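Local coordinates for condensin complex subunit 3 (PDB 5OQR), which serves as a regulatory subunit of the condensin complex, which is required to convert interphase chromatin into condensed, mitotic-like chromosomes, at residues A646-Y660 and I672-D684. Residues are numbered along the deposited sequence; the frame is centred on the assembly and turned at random.
Sequences ATIFCDALLSLLEIY and IGHIAQQMLDWTD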
ATOM      1  N   ALA A 646     -16.159  18.300  11.132  1.00 32.71           N
ATOM      2  CA  ALA A 646     -16.382  19.701  10.797  1.00 35.62           C
ATOM      3  C   ALA A 646     -16.458  20.567  12.046  1.00 29.45           C
ATOM      4  O   ALA A 646     -16.153  21.763  11.990  1.00 35.43           O
ATOM      5  CB  ALA A 646     -17.659  19.843   9.970  1.00 29.46           C
ATOM      6  N   THR A 647     -16.847  19.985  13.181  1.00 24.18           N
ATOM      7  CA  THR A 647     -16.995  20.757  14.409  1.00 29.69           C
ATOM      8  C   THR A 647     -15.648  21.171  14.992  1.00 32.93           C
ATOM      9  O   THR A 647     -15.568  22.179  15.702  1.00 41.13           O
ATOM     10  CB  THR A 647     -17.792  19.947  15.428  1.00 34.65           C
ATOM     11  OG1 THR A 647     -19.114  19.729  14.924  1.00 34.32           O
ATOM     12  CG2 THR A 647     -17.879  20.669  16.769  1.00 33.76           C
ATOM     13  N   ILE A 648     -14.590  20.411  14.721  1.00 32.90           N
ATOM     14  CA  ILE A 648     -13.244  20.743  15.174  1.00 33.15           C
ATOM     15  C   ILE A 648     -12.317  21.054  14.017  1.00 32.34           C
ATOM     16  O   ILE A 648     -11.159  21.430  14.243  1.00 29.00           O
ATOM     17  CB  ILE A 648     -12.652  19.624  16.058  1.00 28.59           C
ATOM     18  CG1 ILE A 648     -12.657  18.270  15.338  1.00 29.60           C
ATOM     19  CG2 ILE A 648     -13.420  19.519  17.362  1.00 38.39           C
ATOM     20  CD1 ILE A 648     -11.409  17.988  14.540  1.00 32.90           C
ATOM     21  N   PHE A 649     -12.794  20.905  12.782  1.00 28.95           N
ATOM     22  CA  PHE A 649     -12.049  21.258  11.580  1.00 31.37           C
ATOM     23  C   PHE A 649     -11.214  22.524  11.750  1.00 35.66           C
ATOM     24  O   PHE A 649      -9.983  22.493  11.644  1.00 39.82           O
ATOM     25  CB  PHE A 649     -13.052  21.423  10.434  1.00 34.95           C
ATOM     26  CG  PHE A 649     -12.427  21.648   9.090  1.00 39.38           C
ATOM     27  CD1 PHE A 649     -11.889  22.878   8.753  1.00 42.23           C
ATOM     28  CD2 PHE A 649     -12.406  20.636   8.150  1.00 34.54           C
ATOM     29  CE1 PHE A 649     -11.325  23.082   7.515  1.00 41.36           C
ATOM     30  CE2 PHE A 649     -11.847  20.837   6.912  1.00 37.27           C
ATOM     31  CZ  PHE A 649     -11.305  22.060   6.592  1.00 39.63           C
ATOM     32  N   CYS A 650     -11.877  23.652  12.006  1.00 40.09           N
ATOM     33  CA  CYS A 650     -11.187  24.939  11.988  1.00 38.11           C
ATOM     34  C   CYS A 650     -10.087  24.993  13.037  1.00 36.60           C
ATOM     35  O   CYS A 650      -8.970  25.441  12.758  1.00 42.53           O
ATOM     36  CB  CYS A 650     -12.192  26.071  12.201  1.00 37.96           C
ATOM     37  SG  CYS A 650     -13.326  26.314  10.823  1.00 40.19           S
ATOM     38  N   ASP A 651     -10.383  24.544  14.255  1.00 38.58           N
ATOM     39  CA  ASP A 651      -9.391  24.621  15.322  1.00 39.88           C
ATOM     40  C   ASP A 651      -8.207  23.709  15.038  1.00 38.94           C
ATOM     41  O   ASP A 651      -7.057  24.071  15.310  1.00 37.34           O
ATOM     42  CB  ASP A 651     -10.035  24.267  16.659  1.00 47.50           C
ATOM     43  CG  ASP A 651     -11.379  24.943  16.855  1.00 75.95           C
ATOM     44  OD1 ASP A 651     -11.413  26.044  17.444  1.00 92.93           O
ATOM     45  OD2 ASP A 651     -12.400  24.375  16.411  1.00 63.11           O
ATOM     46  N   ALA A 652      -8.466  22.520  14.490  1.00 36.91           N
ATOM     47  CA  ALA A 652      -7.374  21.633  14.110  1.00 35.18           C
ATOM     48  C   ALA A 652      -6.521  22.258  13.017  1.00 35.62           C
ATOM     49  O   ALA A 652      -5.287  22.211  13.078  1.00 41.13           O
ATOM     50  CB  ALA A 652      -7.929  20.286  13.649  1.00 33.46           C
ATOM     51  N   LEU A 653      -7.160  22.856  12.012  1.00 39.96           N
ATOM     52  CA  LEU A 653      -6.412  23.420  10.894  1.00 38.27           C
ATOM     53  C   LEU A 653      -5.635  24.659  11.320  1.00 39.03           C
ATOM     54  O   LEU A 653      -4.515  24.886  10.851  1.00 43.19           O
ATOM     55  CB  LEU A 653      -7.369  23.746   9.750  1.00 37.89           C
ATOM     56  CG  LEU A 653      -6.741  24.039   8.388  1.00 49.49           C
ATOM     57  CD1 LEU A 653      -5.988  22.830   7.856  1.00 41.52           C
ATOM     58  CD2 LEU A 653      -7.821  24.466   7.412  1.00 47.76           C
ATOM     59  N   LEU A 654      -6.210  25.475  12.204  1.00 41.39           N
ATOM     60  CA  LEU A 654      -5.489  26.639  12.705  1.00 41.79           C
ATOM     61  C   LEU A 654      -4.270  26.224  13.516  1.00 42.96           C
ATOM     62  O   LEU A 654      -3.198  26.825  13.390  1.00 48.23           O
ATOM     63  CB  LEU A 654      -6.421  27.512  13.548  1.00 37.16           C
ATOM     64  CG  LEU A 654      -7.528  28.254  12.798  1.00 41.53           C
ATOM     65  CD1 LEU A 654      -8.395  29.021  13.780  1.00 45.42           C
ATOM     66  CD2 LEU A 654      -6.949  29.194  11.753  1.00 45.70           C
ATOM     67  N   SER A 655      -4.416  25.199  14.357  1.00 50.20           N
ATOM     68  CA  SER A 655      -3.278  24.712  15.127  1.00 45.25           C
ATOM     69  C   SER A 655      -2.164  24.231  14.210  1.00 40.82           C
ATOM     70  O   SER A 655      -0.980  24.435  14.498  1.00 44.69           O
ATOM     71  CB  SER A 655      -3.722  23.590  16.064  1.00 39.54           C
ATOM     72  OG  SER A 655      -4.521  24.092  17.119  1.00 45.61           O
ATOM     73  N   LEU A 656      -2.523  23.593  13.096  1.00 35.25           N
ATOM     74  CA  LEU A 656      -1.509  23.128  12.159  1.00 45.65           C
ATOM     75  C   LEU A 656      -0.809  24.288  11.467  1.00 52.74           C
ATOM     76  O   LEU A 656       0.386  24.194  11.165  1.00 60.17           O
ATOM     77  CB  LEU A 656      -2.142  22.192  11.129  1.00 47.95           C
ATOM     78  CG  LEU A 656      -2.505  20.802  11.655  1.00 48.47           C
ATOM     79  CD1 LEU A 656      -3.373  20.060  10.655  1.00 43.99           C
ATOM     80  CD2 LEU A 656      -1.252  19.998  11.964  1.00 47.31           C
ATOM     81  N   LEU A 657      -1.523  25.385  11.208  1.00 59.99           N
ATOM     82  CA  LEU A 657      -0.890  26.545  10.592  1.00 50.17           C
ATOM     83  C   LEU A 657       0.218  27.097  11.480  1.00 57.58           C
ATOM     84  O   LEU A 657       1.320  27.391  11.005  1.00 60.78           O
ATOM     85  CB  LEU A 657      -1.936  27.622  10.301  1.00 62.04           C
ATOM     86  CG  LEU A 657      -2.729  27.476   9.000  1.00 64.59           C
ATOM     87  CD1 LEU A 657      -3.810  28.535   8.928  1.00 66.29           C
ATOM     88  CD2 LEU A 657      -1.821  27.579   7.784  1.00 76.84           C
ATOM     89  N   GLU A 658      -0.056  27.249  12.775  1.00 48.89           N
ATOM     90  CA  GLU A 658       0.970  27.740  13.688  1.00 61.43           C
ATOM     91  C   GLU A 658       2.162  26.794  13.734  1.00 73.05           C
ATOM     92  O   GLU A 658       3.317  27.235  13.715  1.00 84.36           O
ATOM     93  CB  GLU A 658       0.384  27.929  15.086  1.00 64.51           C
ATOM     94  CG  GLU A 658      -0.766  28.919  15.146  1.00 81.91           C
ATOM     95  CD  GLU A 658      -1.034  29.421  16.551  1.00 98.84           C
ATOM     96  OE1 GLU A 658      -0.307  29.012  17.481  1.00 89.40           O
ATOM     97  OE2 GLU A 658      -1.972  30.227  16.725  1.00105.69           O
ATOM     98  N   ILE A 659       1.901  25.488  13.799  1.00 68.07           N
ATOM     99  CA  ILE A 659       2.985  24.509  13.814  1.00 66.23           C
ATOM    100  C   ILE A 659       3.824  24.624  12.551  1.00 70.33           C
ATOM    101  O   ILE A 659       5.057  24.528  12.593  1.00 82.28           O
ATOM    102  CB  ILE A 659       2.411  23.088  13.974  1.00 55.24           C
ATOM    103  CG1 ILE A 659       1.842  22.905  15.378  1.00 57.21           C
ATOM    104  CG2 ILE A 659       3.477  22.028  13.693  1.00 63.44           C
ATOM    105  CD1 ILE A 659       0.931  21.710  15.510  1.00 59.51           C
ATOM    106  N   TYR A 660       3.171  24.823  11.409  1.00 66.55           N
ATOM    107  CA  TYR A 660       3.853  24.725  10.124  1.00 77.69           C
ATOM    108  C   TYR A 660       4.751  25.922   9.838  1.00 93.29           C
ATOM    109  O   TYR A 660       5.800  25.758   9.207  1.00107.07           O
ATOM    110  CB  TYR A 660       2.827  24.555   9.005  1.00 73.17           C
ATOM    111  CG  TYR A 660       2.700  23.131   8.518  1.00 74.72           C
ATOM    112  CD1 TYR A 660       3.055  22.787   7.222  1.00 80.50           C
ATOM    113  CD2 TYR A 660       2.242  22.128   9.360  1.00 70.52           C
ATOM    114  CE1 TYR A 660       2.947  21.487   6.772  1.00 81.57           C
ATOM    115  CE2 TYR A 660       2.130  20.823   8.920  1.00 77.19           C
ATOM    116  CZ  TYR A 660       2.485  20.508   7.627  1.00 82.62           C
ATOM    117  OH  TYR A 660       2.376  19.209   7.183  1.00 79.85           O
ATOM    118  N   ILE A 672      -0.219  22.702   3.580  1.00 74.38           N
ATOM    119  CA  ILE A 672      -1.478  23.022   4.249  1.00 66.91           C
ATOM    120  C   ILE A 672      -2.648  22.837   3.292  1.00 55.68           C
ATOM    121  O   ILE A 672      -3.705  22.321   3.674  1.00 58.05           O
ATOM    122  CB  ILE A 672      -1.437  24.456   4.813  1.00 72.33           C
ATOM    123  CG1 ILE A 672      -0.374  24.580   5.909  1.00 77.87           C
ATOM    124  CG2 ILE A 672      -2.805  24.863   5.344  1.00 67.32           C
ATOM    125  CD1 ILE A 672      -0.701  23.838   7.197  1.00 69.93           C
ATOM    126  N   GLY A 673      -2.486  23.265   2.041  1.00 59.89           N
ATOM    127  CA  GLY A 673      -3.559  23.107   1.076  1.00 60.22           C
ATOM    128  C   GLY A 673      -3.971  21.659   0.900  1.00 52.77           C
ATOM    129  O   GLY A 673      -5.160  21.347   0.818  1.00 50.04           O
ATOM    130  N   HIS A 674      -2.994  20.754   0.839  1.00 62.83           N
ATOM    131  CA  HIS A 674      -3.313  19.335   0.729  1.00 60.07           C
ATOM    132  C   HIS A 674      -3.988  18.827   1.995  1.00 48.95           C
ATOM    133  O   HIS A 674      -4.938  18.040   1.926  1.00 45.48           O
ATOM    134  CB  HIS A 674      -2.046  18.535   0.431  1.00 74.03           C
ATOM    135  CG  HIS A 674      -1.580  18.653  -0.987  1.00 93.04           C
ATOM    136  ND1 HIS A 674      -0.884  19.748  -1.453  1.00 95.93           N
ATOM    137  CD2 HIS A 674      -1.718  17.817  -2.043  1.00 96.81           C
ATOM    138  CE1 HIS A 674      -0.610  19.579  -2.734  1.00 96.46           C
ATOM    139  NE2 HIS A 674      -1.105  18.416  -3.116  1.00 96.14           N
ATOM    140  N   ILE A 675      -3.515  19.269   3.162  1.00 43.71           N
ATOM    141  CA  ILE A 675      -4.160  18.891   4.416  1.00 44.77           C
ATOM    142  C   ILE A 675      -5.620  19.321   4.406  1.00 45.61           C
ATOM    143  O   ILE A 675      -6.525  18.520   4.670  1.00 48.15           O
ATOM    144  CB  ILE A 675      -3.405  19.494   5.615  1.00 42.96           C
ATOM    145  CG1 ILE A 675      -1.972  18.959   5.670  1.00 47.44           C
ATOM    146  CG2 ILE A 675      -4.139  19.181   6.909  1.00 38.84           C
ATOM    147  CD1 ILE A 675      -1.122  19.560   6.778  1.00 50.09           C
ATOM    148  N   ALA A 676      -5.871  20.597   4.104  1.00 43.49           N
ATOM    149  CA  ALA A 676      -7.235  21.114   4.127  1.00 39.75           C
ATOM    150  C   ALA A 676      -8.136  20.345   3.172  1.00 34.02           C
ATOM    151  O   ALA A 676      -9.281  20.025   3.507  1.00 36.26           O
ATOM    152  CB  ALA A 676      -7.236  22.601   3.779  1.00 51.37           C
ATOM    153  N   GLN A 677      -7.640  20.040   1.973  1.00 34.38           N
ATOM    154  CA  GLN A 677      -8.446  19.283   1.024  1.00 38.01           C
ATOM    155  C   GLN A 677      -8.740  17.882   1.540  1.00 43.28           C
ATOM    156  O   GLN A 677      -9.817  17.336   1.277  1.00 43.12           O
ATOM    157  CB  GLN A 677      -7.739  19.223  -0.329  1.00 42.08           C
ATOM    158  CG  GLN A 677      -8.563  18.583  -1.432  1.00 44.01           C
ATOM    159  CD  GLN A 677      -9.915  19.248  -1.605  1.00 50.11           C
ATOM    160  OE1 GLN A 677     -10.003  20.409  -2.004  1.00 49.20           O
ATOM    161  NE2 GLN A 677     -10.977  18.515  -1.295  1.00 55.22           N
ATOM    162  N   GLN A 678      -7.801  17.282   2.276  1.00 44.97           N
ATOM    163  CA  GLN A 678      -8.064  15.994   2.907  1.00 37.80           C
ATOM    164  C   GLN A 678      -9.212  16.102   3.900  1.00 40.48           C
ATOM    165  O   GLN A 678     -10.190  15.351   3.822  1.00 37.32           O
ATOM    166  CB  GLN A 678      -6.801  15.485   3.602  1.00 41.88           C
ATOM    167  CG  GLN A 678      -5.944  14.566   2.752  1.00 60.04           C
ATOM    168  CD  GLN A 678      -6.373  13.116   2.851  1.00 68.21           C
ATOM    169  OE1 GLN A 678      -7.468  12.749   2.424  1.00 62.49           O
ATOM    170  NE2 GLN A 678      -5.511  12.282   3.425  1.00 58.99           N
ATOM    171  N   MET A 679      -9.109  17.039   4.845  1.00 39.19           N
ATOM    172  CA  MET A 679     -10.186  17.236   5.808  1.00 36.83           C
ATOM    173  C   MET A 679     -11.507  17.539   5.116  1.00 35.85           C
ATOM    174  O   MET A 679     -12.570  17.153   5.614  1.00 40.08           O
ATOM    175  CB  MET A 679      -9.834  18.371   6.766  1.00 42.65           C
ATOM    176  CG  MET A 679      -8.513  18.231   7.495  1.00 29.97           C
ATOM    177  SD  MET A 679      -8.482  19.328   8.926  1.00 45.92           S
ATOM    178  CE  MET A 679      -6.735  19.458   9.252  1.00 49.84           C
ATOM    179  N   LEU A 680     -11.468  18.235   3.979  1.00 34.91           N
ATOM    180  CA  LEU A 680     -12.700  18.544   3.261  1.00 37.34           C
ATOM    181  C   LEU A 680     -13.304  17.296   2.633  1.00 34.85           C
ATOM    182  O   LEU A 680     -14.530  17.139   2.610  1.00 35.13           O
ATOM    183  CB  LEU A 680     -12.432  19.605   2.192  1.00 40.60           C
ATOM    184  CG  LEU A 680     -12.288  21.042   2.691  1.00 37.97           C
ATOM    185  CD1 LEU A 680     -11.786  21.937   1.577  1.00 38.80           C
ATOM    186  CD2 LEU A 680     -13.612  21.560   3.231  1.00 39.15           C
ATOM    187  N   ASP A 681     -12.465  16.403   2.111  1.00 39.98           N
ATOM    188  CA  ASP A 681     -12.973  15.145   1.578  1.00 44.60           C
ATOM    189  C   ASP A 681     -13.611  14.305   2.676  1.00 38.03           C
ATOM    190  O   ASP A 681     -14.669  13.699   2.470  1.00 38.76           O
ATOM    191  CB  ASP A 681     -11.846  14.375   0.896  1.00 48.08           C
ATOM    192  CG  ASP A 681     -11.294  15.103  -0.310  1.00 57.12           C
ATOM    193  OD1 ASP A 681     -10.600  14.466  -1.130  1.00 70.80           O
ATOM    194  OD2 ASP A 681     -11.564  16.314  -0.443  1.00 50.18           O
ATOM    195  N   TRP A 682     -12.985  14.263   3.854  1.00 34.47           N
ATOM    196  CA  TRP A 682     -13.546  13.510   4.970  1.00 30.95           C
ATOM    197  C   TRP A 682     -14.939  13.996   5.336  1.00 33.05           C
ATOM    198  O   TRP A 682     -15.777  13.201   5.778  1.00 33.96           O
ATOM    199  CB  TRP A 682     -12.629  13.615   6.187  1.00 30.78           C
ATOM    200  CG  TRP A 682     -11.303  12.943   6.023  1.00 31.77           C
ATOM    201  CD1 TRP A 682     -10.972  11.993   5.107  1.00 33.31           C
ATOM    202  CD2 TRP A 682     -10.125  13.176   6.802  1.00 26.55           C
ATOM    203  NE1 TRP A 682      -9.663  11.619   5.265  1.00 32.72           N
ATOM    204  CE2 TRP A 682      -9.120  12.332   6.300  1.00 26.59           C
ATOM    205  CE3 TRP A 682      -9.824  14.019   7.875  1.00 30.92           C
ATOM    206  CZ2 TRP A 682      -7.836  12.305   6.835  1.00 33.18           C
ATOM    207  CZ3 TRP A 682      -8.553  13.989   8.403  1.00 28.68           C
ATOM    208  CH2 TRP A 682      -7.573  13.140   7.883  1.00 32.96           C
ATOM    209  N   THR A 683     -15.203  15.287   5.173  1.00 42.13           N
ATOM    210  CA  THR A 683     -16.475  15.876   5.566  1.00 31.97           C
ATOM    211  C   THR A 683     -17.475  15.954   4.419  1.00 30.33           C
ATOM    212  O   THR A 683     -18.601  16.408   4.631  1.00 31.90           O
ATOM    213  CB  THR A 683     -16.232  17.270   6.148  1.00 29.48           C
ATOM    214  OG1 THR A 683     -15.367  18.006   5.280  1.00 40.00           O
ATOM    215  CG2 THR A 683     -15.569  17.177   7.497  1.00 26.05           C
ATOM    216  N   ASP A 684     -17.102  15.505   3.224  1.00 36.17           N
ATOM    217  CA  ASP A 684     -17.983  15.560   2.065  1.00 40.77           C
ATOM    218  C   ASP A 684     -19.044  14.470   2.169  1.00 43.18           C
ATOM    219  O   ASP A 684     -18.717  13.281   2.245  1.00 45.20           O
ATOM    220  CB  ASP A 684     -17.166  15.402   0.785  1.00 45.33           C
ATOM    221  CG  ASP A 684     -17.990  15.603  -0.470  1.00 54.47           C
ATOM    222  OD1 ASP A 684     -19.231  15.471  -0.412  1.00 58.18           O
ATOM    223  OD2 ASP A 684     -17.391  15.889  -1.526  1.00 59.27           O
TER
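With CG anti to the backbone N (chi1 -174°), Phe649 extends its ring toward Met679, whose SD is brought over one face of the ring, toward its rim, with CG anti to the carbonyl carbon and the chain extended beyond CG. The sulfur SD of Met679 lies 4.4 Å from the centroid of the Phe649 ring, 18° off the ring normal, a Met-aromatic contact. At the rim of the same ring, CZ of Phe649 meets CD2 of Leu680 at 4.1 Å. The methyl CE of Met679 touches two leucines: it stands 3.7 Å from CD1 of Leu656, which it meets tip to tip, and rests against CD1 of Leu653. Toward the C-terminal end of 646-660, CD1 of Ile672 sits over a face of the Tyr660 ring, 4.0 Å from its centroid, as a CH-pi contact, while CG2 of Ile672 packs 3.8 Å from CD2 of Leu657. Ile675 reaches the hydroxyl end of Tyr660 with its CD1 and Leu656 with its CG2.

The segments 646-660 and 672-682 run antiparallel (173°), with a closest axis approach of 10.8 Å; they belong to the consecutive helices 639-661 and 669-682, a helical hairpin in the all-helical C-terminal part of the chain. Helix 725-736 adds Phe729 against Leu653, Ile672 and Ala676, and helix 601-613 adds Ile609 against Met679. No hydrogen bond links the two segments, so their association rests on buried apolar side chains and on aromatic faces covered by sulfur and methyl groups.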